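Local coordinates for flagellar regulatory protein C (Vibrio cholerae, PDB 4QHS) that probably acts as an AAA+ ATPase activator of sigma-54-dependent transcription, using ATP hydrolysis to remodel the polymerase holoenzyme and switch on flagellar genes, at residues L82-F94 against K128-G142. Sequence-based numbering, arbitrary orientation.
Sequences LEATLFGYEKGAF and KLLRVLQEREVERLG
The root of the L1 loop, where the GAFTGA signature of sigma-54 activators starts at Gly-92, meets the L2 (pre-sensor I) insertion in a single beta bridge between Tyr-89 and Leu-141. Leu-141 N gives a nearly straight bond (170°) to Gly-88 O at 2.7 Å, and Glu-90 N reaches Leu-141 O at 2.9 Å. Gly-88 follows helix 82-87 with positive phi, a backbone shape glycine adopts easily, and having no side chain it lets Arg-140 CG pack close by. Phe-87, large and apolar, wedges between helix 123-135 and strand 137-139: with CG anti to its carbonyl carbon (chi1 -64°), its ring edge meets Val-132 CG2 at CE1 (3.5 Å) and Val-138 CG2 at CD1 (3.5 Å), while Lys-128 CB lies against CZ. Leu-141 sends CD1 to Ala-84 and CD2 to Glu-83, whose long arm crosses Lys-128 in a loose salt bridge, OE2 to NZ 3.5 Å; the stronger partner of Lys-128 is Asp-79 of a neighbouring subunit. Arg-140, extended to NE, spans two acids: NH1 donates to Glu-90 OE2 at 3.1 Å in a salt bridge, arriving from above the carboxylate plane, and NE pairs with Glu-106 of helix 104-107. Leu-125 of helix 123-135 packs against Phe-87, and strand 146-148 pairs with strand 137-139.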
ATOM      1  N   LEU A  82      16.857  -7.455 -19.391  1.00 38.83           N
ATOM      2  CA  LEU A  82      16.558  -8.163 -20.643  1.00 36.29           C
ATOM      3  C   LEU A  82      16.217  -7.207 -21.774  1.00 38.58           C
ATOM      4  O   LEU A  82      16.777  -7.300 -22.854  1.00 39.05           O
ATOM      5  CB  LEU A  82      15.402  -9.144 -20.455  1.00 33.92           C
ATOM      6  CG  LEU A  82      14.841  -9.796 -21.734  1.00 39.83           C
ATOM      7  CD1 LEU A  82      15.944 -10.539 -22.512  1.00 39.26           C
ATOM      8  CD2 LEU A  82      13.688 -10.766 -21.398  1.00 36.76           C
ATOM      9  N   GLU A  83      15.286  -6.294 -21.510  1.00 39.35           N
ATOM     10  CA  GLU A  83      14.859  -5.317 -22.502  1.00 36.56           C
ATOM     11  C   GLU A  83      16.019  -4.409 -22.914  1.00 39.51           C
ATOM     12  O   GLU A  83      16.204  -4.130 -24.106  1.00 38.59           O
ATOM     13  CB  GLU A  83      13.691  -4.492 -21.962  1.00 34.81           C
ATOM     14  CG  GLU A  83      13.226  -3.390 -22.869  1.00 40.86           C
ATOM     15  CD  GLU A  83      11.887  -2.830 -22.425  1.00 56.64           C
ATOM     16  OE1 GLU A  83      11.000  -3.626 -22.041  1.00 82.83           O
ATOM     17  OE2 GLU A  83      11.714  -1.601 -22.454  1.00 53.59           O
ATOM     18  N   ALA A  84      16.821  -3.974 -21.950  1.00 33.65           N
ATOM     19  CA  ALA A  84      17.965  -3.123 -22.287  1.00 34.72           C
ATOM     20  C   ALA A  84      18.996  -3.881 -23.134  1.00 46.80           C
ATOM     21  O   ALA A  84      19.583  -3.328 -24.072  1.00 33.38           O
ATOM     22  CB  ALA A  84      18.612  -2.581 -21.041  1.00 35.09           C
ATOM     23  N   THR A  85      19.219  -5.146 -22.803  1.00 42.13           N
ATOM     24  CA  THR A  85      20.190  -5.945 -23.535  1.00 40.23           C
ATOM     25  C   THR A  85      19.716  -6.192 -24.965  1.00 32.96           C
ATOM     26  O   THR A  85      20.474  -6.038 -25.913  1.00 33.46           O
ATOM     27  CB  THR A  85      20.435  -7.274 -22.850  1.00 48.89           C
ATOM     28  OG1 THR A  85      19.182  -7.938 -22.695  1.00 73.81           O
ATOM     29  CG2 THR A  85      20.996  -7.039 -21.484  1.00 41.57           C
ATOM     30  N   LEU A  86      18.445  -6.535 -25.115  1.00 31.73           N
ATOM     31  CA  LEU A  86      17.873  -6.797 -26.440  1.00 35.15           C
ATOM     32  C   LEU A  86      17.902  -5.585 -27.376  1.00 40.10           C
ATOM     33  O   LEU A  86      18.345  -5.688 -28.528  1.00 35.30           O
ATOM     34  CB  LEU A  86      16.427  -7.287 -26.300  1.00 31.10           C
ATOM     35  CG  LEU A  86      16.267  -8.803 -26.369  1.00 65.61           C
ATOM     36  CD1 LEU A  86      14.809  -9.205 -26.148  1.00 66.20           C
ATOM     37  CD2 LEU A  86      16.802  -9.364 -27.699  1.00 56.86           C
ATOM     38  N   PHE A  87      17.430  -4.444 -26.873  1.00 41.28           N
ATOM     39  CA  PHE A  87      17.230  -3.257 -27.699  1.00 32.77           C
ATOM     40  C   PHE A  87      18.355  -2.244 -27.593  1.00 35.90           C
ATOM     41  O   PHE A  87      18.502  -1.381 -28.459  1.00 35.82           O
ATOM     42  CB  PHE A  87      15.902  -2.596 -27.329  1.00 33.97           C
ATOM     43  CG  PHE A  87      14.725  -3.455 -27.634  1.00 44.60           C
ATOM     44  CD1 PHE A  87      14.231  -3.540 -28.920  1.00 58.04           C
ATOM     45  CD2 PHE A  87      14.136  -4.217 -26.647  1.00 50.68           C
ATOM     46  CE1 PHE A  87      13.152  -4.359 -29.213  1.00 63.45           C
ATOM     47  CE2 PHE A  87      13.055  -5.031 -26.937  1.00 45.66           C
ATOM     48  CZ  PHE A  87      12.566  -5.104 -28.218  1.00 51.09           C
ATOM     49  N   GLY A  88      19.156  -2.346 -26.540  1.00 39.63           N
ATOM     50  CA  GLY A  88      20.208  -1.378 -26.322  1.00 34.28           C
ATOM     51  C   GLY A  88      19.565  -0.117 -25.781  1.00 41.61           C
ATOM     52  O   GLY A  88      18.345  -0.038 -25.667  1.00 34.74           O
ATOM     53  N   TYR A  89      20.382   0.883 -25.472  1.00 35.92           N
ATOM     54  CA  TYR A  89      19.883   2.087 -24.841  1.00 44.69           C
ATOM     55  C   TYR A  89      20.842   3.246 -25.033  1.00 45.24           C
ATOM     56  O   TYR A  89      22.012   3.068 -25.387  1.00 38.49           O
ATOM     57  CB  TYR A  89      19.645   1.853 -23.345  1.00 42.21           C
ATOM     58  CG  TYR A  89      20.818   1.212 -22.625  1.00 40.32           C
ATOM     59  CD1 TYR A  89      20.960  -0.176 -22.588  1.00 45.23           C
ATOM     60  CD2 TYR A  89      21.787   1.989 -21.992  1.00 43.32           C
ATOM     61  CE1 TYR A  89      22.029  -0.772 -21.935  1.00 45.52           C
ATOM     62  CE2 TYR A  89      22.864   1.402 -21.339  1.00 44.33           C
ATOM     63  CZ  TYR A  89      22.976   0.019 -21.310  1.00 48.48           C
ATOM     64  OH  TYR A  89      24.030  -0.577 -20.655  1.00 54.15           O
ATOM     65  N   GLU A  90      20.323   4.440 -24.804  1.00 39.21           N
ATOM     66  CA  GLU A  90      21.138   5.635 -24.812  1.00 48.67           C
ATOM     67  C   GLU A  90      21.417   6.034 -23.372  1.00 49.92           C
ATOM     68  O   GLU A  90      20.716   5.605 -22.450  1.00 45.78           O
ATOM     69  CB  GLU A  90      20.446   6.749 -25.598  1.00 41.96           C
ATOM     70  CG  GLU A  90      20.245   6.377 -27.077  1.00 49.84           C
ATOM     71  CD  GLU A  90      21.559   6.291 -27.859  1.00 60.38           C
ATOM     72  OE1 GLU A  90      22.533   6.990 -27.501  1.00 72.08           O
ATOM     73  OE2 GLU A  90      21.620   5.529 -28.844  1.00 62.14           O
ATOM     74  N   LYS A  91      22.474   6.813 -23.182  1.00 54.30           N
ATOM     75  CA  LYS A  91      22.861   7.250 -21.856  1.00 48.37           C
ATOM     76  C   LYS A  91      21.650   7.921 -21.226  1.00 51.50           C
ATOM     77  O   LYS A  91      20.973   8.709 -21.878  1.00 62.46           O
ATOM     78  CB  LYS A  91      24.069   8.197 -21.928  1.00 51.20           C
ATOM     79  CG  LYS A  91      24.588   8.656 -20.571  1.00 57.97           C
ATOM     80  CD  LYS A  91      25.844   9.527 -20.704  1.00 60.14           C
ATOM     81  CE  LYS A  91      26.376   9.928 -19.325  1.00 67.13           C
ATOM     82  NZ  LYS A  91      27.535  10.863 -19.379  1.00 74.74           N
ATOM     83  N   GLY A  92      21.343   7.555 -19.986  1.00 51.16           N
ATOM     84  CA  GLY A  92      20.220   8.139 -19.271  1.00 49.78           C
ATOM     85  C   GLY A  92      18.856   7.504 -19.534  1.00 55.64           C
ATOM     86  O   GLY A  92      17.865   7.971 -18.988  1.00 54.93           O
ATOM     87  N   ALA A  93      18.770   6.448 -20.324  1.00 46.38           N
ATOM     88  CA  ALA A  93      17.472   5.881 -20.647  1.00 48.60           C
ATOM     89  C   ALA A  93      16.736   5.343 -19.444  1.00 51.58           C
ATOM     90  O   ALA A  93      15.546   5.398 -19.369  1.00 53.60           O
ATOM     91  CB  ALA A  93      17.594   4.828 -21.685  1.00 46.95           C
ATOM     92  N   PHE A  94      17.473   4.812 -18.506  1.00 50.27           N
ATOM     93  CA  PHE A  94      16.896   4.367 -17.286  1.00 50.92           C
ATOM     94  C   PHE A  94      17.929   4.676 -16.255  1.00 60.00           C
ATOM     95  O   PHE A  94      19.002   5.100 -16.583  1.00 60.18           O
ATOM     96  CB  PHE A  94      16.606   2.881 -17.341  1.00 45.53           C
ATOM     97  CG  PHE A  94      17.715   2.070 -17.887  1.00 49.46           C
ATOM     98  CD1 PHE A  94      17.801   1.807 -19.225  1.00 46.30           C
ATOM     99  CD2 PHE A  94      18.658   1.559 -17.073  1.00 47.61           C
ATOM    100  CE1 PHE A  94      18.810   1.059 -19.718  1.00 42.23           C
ATOM    101  CE2 PHE A  94      19.642   0.811 -17.570  1.00 48.85           C
ATOM    102  CZ  PHE A  94      19.721   0.560 -18.898  1.00 42.79           C
ATOM    103  N   LYS A 128       7.019  -4.981 -28.183  1.00 27.11           N
ATOM    104  CA  LYS A 128       8.188  -4.379 -28.783  1.00 33.12           C
ATOM    105  C   LYS A 128       8.825  -5.316 -29.795  1.00 36.51           C
ATOM    106  O   LYS A 128       9.230  -4.903 -30.848  1.00 35.22           O
ATOM    107  CB  LYS A 128       9.216  -3.974 -27.738  1.00 36.22           C
ATOM    108  CG  LYS A 128       8.780  -2.998 -26.702  1.00 38.40           C
ATOM    109  CD  LYS A 128       9.655  -1.797 -26.740  1.00 50.59           C
ATOM    110  CE  LYS A 128      10.234  -1.446 -25.407  1.00 67.78           C
ATOM    111  NZ  LYS A 128      10.474   0.016 -25.308  1.00 63.93           N
ATOM    112  N   LEU A 129       8.892  -6.586 -29.454  1.00 27.10           N
ATOM    113  CA  LEU A 129       9.470  -7.592 -30.339  1.00 27.13           C
ATOM    114  C   LEU A 129       8.671  -7.725 -31.621  1.00 34.20           C
ATOM    115  O   LEU A 129       9.237  -7.852 -32.713  1.00 39.00           O
ATOM    116  CB  LEU A 129       9.541  -8.946 -29.638  1.00 25.78           C
ATOM    117  CG  LEU A 129      10.099 -10.138 -30.416  1.00 30.45           C
ATOM    118  CD1 LEU A 129      11.462  -9.824 -31.071  1.00 33.38           C
ATOM    119  CD2 LEU A 129      10.218 -11.348 -29.481  1.00 27.14           C
ATOM    120  N   LEU A 130       7.366  -7.662 -31.492  1.00 31.06           N
ATOM    121  CA  LEU A 130       6.482  -7.755 -32.610  1.00 28.98           C
ATOM    122  C   LEU A 130       6.760  -6.674 -33.609  1.00 36.49           C
ATOM    123  O   LEU A 130       6.794  -6.906 -34.769  1.00 33.04           O
ATOM    124  CB  LEU A 130       5.045  -7.664 -32.159  1.00 33.26           C
ATOM    125  CG  LEU A 130       4.059  -7.778 -33.293  1.00 38.14           C
ATOM    126  CD1 LEU A 130       4.036  -9.167 -33.763  1.00 40.38           C
ATOM    127  CD2 LEU A 130       2.725  -7.402 -32.847  1.00 35.17           C
ATOM    128  N   ARG A 131       6.958  -5.482 -33.127  1.00 28.62           N
ATOM    129  CA  ARG A 131       7.238  -4.377 -33.978  1.00 31.54           C
ATOM    130  C   ARG A 131       8.581  -4.506 -34.671  1.00 37.66           C
ATOM    131  O   ARG A 131       8.715  -4.193 -35.817  1.00 37.92           O
ATOM    132  CB  ARG A 131       7.121  -3.083 -33.216  1.00 31.91           C
ATOM    133  CG  ARG A 131       7.148  -1.900 -34.074  1.00 51.69           C
ATOM    134  CD  ARG A 131       7.547  -0.710 -33.302  1.00 71.00           C
ATOM    135  NE  ARG A 131       6.421   0.164 -33.005  1.00 89.07           N
ATOM    136  CZ  ARG A 131       6.303   0.861 -31.884  1.00 95.39           C
ATOM    137  NH1 ARG A 131       7.239   0.767 -30.955  1.00 97.59           N
ATOM    138  NH2 ARG A 131       5.263   1.651 -31.689  1.00 94.50           N
ATOM    139  N   VAL A 132       9.562  -5.006 -33.969  1.00 32.53           N
ATOM    140  CA  VAL A 132      10.856  -5.283 -34.575  1.00 35.44           C
ATOM    141  C   VAL A 132      10.684  -6.279 -35.703  1.00 41.36           C
ATOM    142  O   VAL A 132      11.207  -6.065 -36.801  1.00 38.80           O
ATOM    143  CB  VAL A 132      11.885  -5.837 -33.563  1.00 35.02           C
ATOM    144  CG1 VAL A 132      13.106  -6.382 -34.296  1.00 33.11           C
ATOM    145  CG2 VAL A 132      12.307  -4.751 -32.578  1.00 37.68           C
ATOM    146  N   LEU A 133       9.937  -7.352 -35.430  1.00 35.37           N
ATOM    147  CA  LEU A 133       9.671  -8.368 -36.436  1.00 35.24           C
ATOM    148  C   LEU A 133       8.955  -7.803 -37.654  1.00 46.70           C
ATOM    149  O   LEU A 133       9.244  -8.203 -38.780  1.00 43.21           O
ATOM    150  CB  LEU A 133       8.841  -9.502 -35.848  1.00 32.07           C
ATOM    151  CG  LEU A 133       9.667 -10.501 -35.034  1.00 37.86           C
ATOM    152  CD1 LEU A 133       8.796 -11.641 -34.460  1.00 29.14           C
ATOM    153  CD2 LEU A 133      10.785 -11.052 -35.900  1.00 34.41           C
ATOM    154  N   GLN A 134       8.019  -6.879 -37.429  1.00 44.82           N
ATOM    155  CA  GLN A 134       7.162  -6.394 -38.506  1.00 42.93           C
ATOM    156  C   GLN A 134       7.848  -5.329 -39.349  1.00 46.39           C
ATOM    157  O   GLN A 134       7.708  -5.320 -40.564  1.00 45.21           O
ATOM    158  CB  GLN A 134       5.853  -5.811 -37.952  1.00 49.69           C
ATOM    159  CG  GLN A 134       4.926  -6.794 -37.268  1.00 51.02           C
ATOM    160  CD  GLN A 134       3.761  -6.090 -36.580  1.00 59.57           C
ATOM    161  OE1 GLN A 134       3.794  -4.872 -36.351  1.00 49.19           O
ATOM    162  NE2 GLN A 134       2.718  -6.853 -36.255  1.00 58.00           N
ATOM    163  N   GLU A 135       8.562  -4.416 -38.693  1.00 48.95           N
ATOM    164  CA  GLU A 135       9.154  -3.285 -39.386  1.00 53.13           C
ATOM    165  C   GLU A 135      10.563  -3.610 -39.815  1.00 51.27           C
ATOM    166  O   GLU A 135      11.132  -2.899 -40.647  1.00 54.23           O
ATOM    167  CB  GLU A 135       9.166  -2.031 -38.500  1.00 57.72           C
ATOM    168  CG  GLU A 135       7.821  -1.661 -37.883  1.00 58.77           C
ATOM    169  CD  GLU A 135       6.746  -1.414 -38.922  1.00 78.14           C
ATOM    170  OE1 GLU A 135       7.071  -0.934 -40.033  1.00 93.11           O
ATOM    171  OE2 GLU A 135       5.569  -1.706 -38.632  1.00 78.37           O
ATOM    172  N   ARG A 136      11.119  -4.649 -39.246  1.00 37.15           N
ATOM    173  CA  ARG A 136      12.495  -4.943 -39.467  1.00 41.36           C
ATOM    174  C   ARG A 136      13.321  -3.711 -39.163  1.00 41.93           C
ATOM    175  O   ARG A 136      14.119  -3.296 -39.945  1.00 44.41           O
ATOM    176  CB  ARG A 136      12.688  -5.390 -40.891  1.00 52.13           C
ATOM    177  CG  ARG A 136      12.516  -6.853 -41.084  1.00 71.20           C
ATOM    178  CD  ARG A 136      13.049  -7.611 -39.886  1.00 84.16           C
ATOM    179  NE  ARG A 136      12.615  -9.003 -39.831  1.00 84.39           N
ATOM    180  CZ  ARG A 136      13.075  -9.885 -38.958  1.00 78.61           C
ATOM    181  NH1 ARG A 136      13.980  -9.515 -38.070  1.00 66.27           N
ATOM    182  NH2 ARG A 136      12.636 -11.133 -38.979  1.00 76.92           N
ATOM    183  N   GLU A 137      13.096  -3.149 -37.993  1.00 44.67           N
ATOM    184  CA  GLU A 137      13.782  -1.981 -37.467  1.00 45.97           C
ATOM    185  C   GLU A 137      13.779  -2.074 -35.951  1.00 46.70           C
ATOM    186  O   GLU A 137      12.857  -2.646 -35.356  1.00 47.09           O
ATOM    187  CB  GLU A 137      13.105  -0.680 -37.907  1.00 54.45           C
ATOM    188  CG  GLU A 137      13.337  -0.309 -39.355  1.00 74.10           C
ATOM    189  CD  GLU A 137      12.629   0.971 -39.748  1.00 88.36           C
ATOM    190  OE1 GLU A 137      11.892   1.526 -38.901  1.00 89.87           O
ATOM    191  OE2 GLU A 137      12.812   1.416 -40.904  1.00 93.59           O
ATOM    192  N   VAL A 138      14.781  -1.490 -35.331  1.00 37.17           N
ATOM    193  CA  VAL A 138      14.849  -1.442 -33.899  1.00 35.89           C
ATOM    194  C   VAL A 138      15.230  -0.073 -33.403  1.00 40.69           C
ATOM    195  O   VAL A 138      15.780   0.711 -34.113  1.00 43.57           O
ATOM    196  CB  VAL A 138      15.792  -2.502 -33.350  1.00 40.04           C
ATOM    197  CG1 VAL A 138      17.164  -2.291 -33.853  1.00 31.62           C
ATOM    198  CG2 VAL A 138      15.778  -2.473 -31.881  1.00 35.24           C
ATOM    199  N   GLU A 139      14.891   0.205 -32.169  1.00 42.15           N
ATOM    200  CA  GLU A 139      15.172   1.464 -31.550  1.00 40.48           C
ATOM    201  C   GLU A 139      15.756   1.188 -30.219  1.00 38.83           C
ATOM    202  O   GLU A 139      15.311   0.319 -29.546  1.00 42.44           O
ATOM    203  CB  GLU A 139      13.898   2.208 -31.313  1.00 47.48           C
ATOM    204  CG  GLU A 139      13.688   3.321 -32.215  1.00 74.83           C
ATOM    205  CD  GLU A 139      12.300   3.338 -32.749  1.00102.08           C
ATOM    206  OE1 GLU A 139      11.791   2.259 -33.102  1.00108.96           O
ATOM    207  OE2 GLU A 139      11.715   4.434 -32.816  1.00112.67           O
ATOM    208  N   ARG A 140      16.742   1.953 -29.828  1.00 36.22           N
ATOM    209  CA  ARG A 140      17.344   1.773 -28.536  1.00 42.53           C
ATOM    210  C   ARG A 140      16.476   2.423 -27.493  1.00 47.03           C
ATOM    211  O   ARG A 140      15.757   3.335 -27.802  1.00 36.98           O
ATOM    212  CB  ARG A 140      18.725   2.397 -28.516  1.00 40.69           C
ATOM    213  CG  ARG A 140      19.815   1.564 -29.118  1.00 39.82           C
ATOM    214  CD  ARG A 140      21.049   2.361 -29.214  1.00 40.83           C
ATOM    215  NE  ARG A 140      22.124   1.669 -29.877  1.00 41.96           N
ATOM    216  CZ  ARG A 140      23.350   2.143 -29.971  1.00 41.55           C
ATOM    217  NH1 ARG A 140      23.635   3.298 -29.455  1.00 38.66           N
ATOM    218  NH2 ARG A 140      24.276   1.468 -30.583  1.00 40.40           N
ATOM    219  N   LEU A 141      16.567   1.952 -26.258  1.00 42.32           N
ATOM    220  CA  LEU A 141      15.840   2.584 -25.166  1.00 39.08           C
ATOM    221  C   LEU A 141      16.286   4.037 -25.032  1.00 43.24           C
ATOM    222  O   LEU A 141      17.486   4.333 -25.064  1.00 37.70           O
ATOM    223  CB  LEU A 141      16.059   1.843 -23.839  1.00 39.14           C
ATOM    224  CG  LEU A 141      15.488   0.432 -23.645  1.00 40.57           C
ATOM    225  CD1 LEU A 141      15.744  -0.038 -22.214  1.00 45.56           C
ATOM    226  CD2 LEU A 141      14.013   0.373 -23.946  1.00 42.58           C
ATOM    227  N   GLY A 142      15.313   4.934 -24.900  1.00 40.92           N
ATOM    228  CA  GLY A 142      15.591   6.345 -24.714  1.00 41.77           C
ATOM    229  C   GLY A 142      16.082   7.014 -25.980  1.00 43.41           C
ATOM    230  O   GLY A 142      16.849   7.971 -25.921  1.00 55.41           O
TER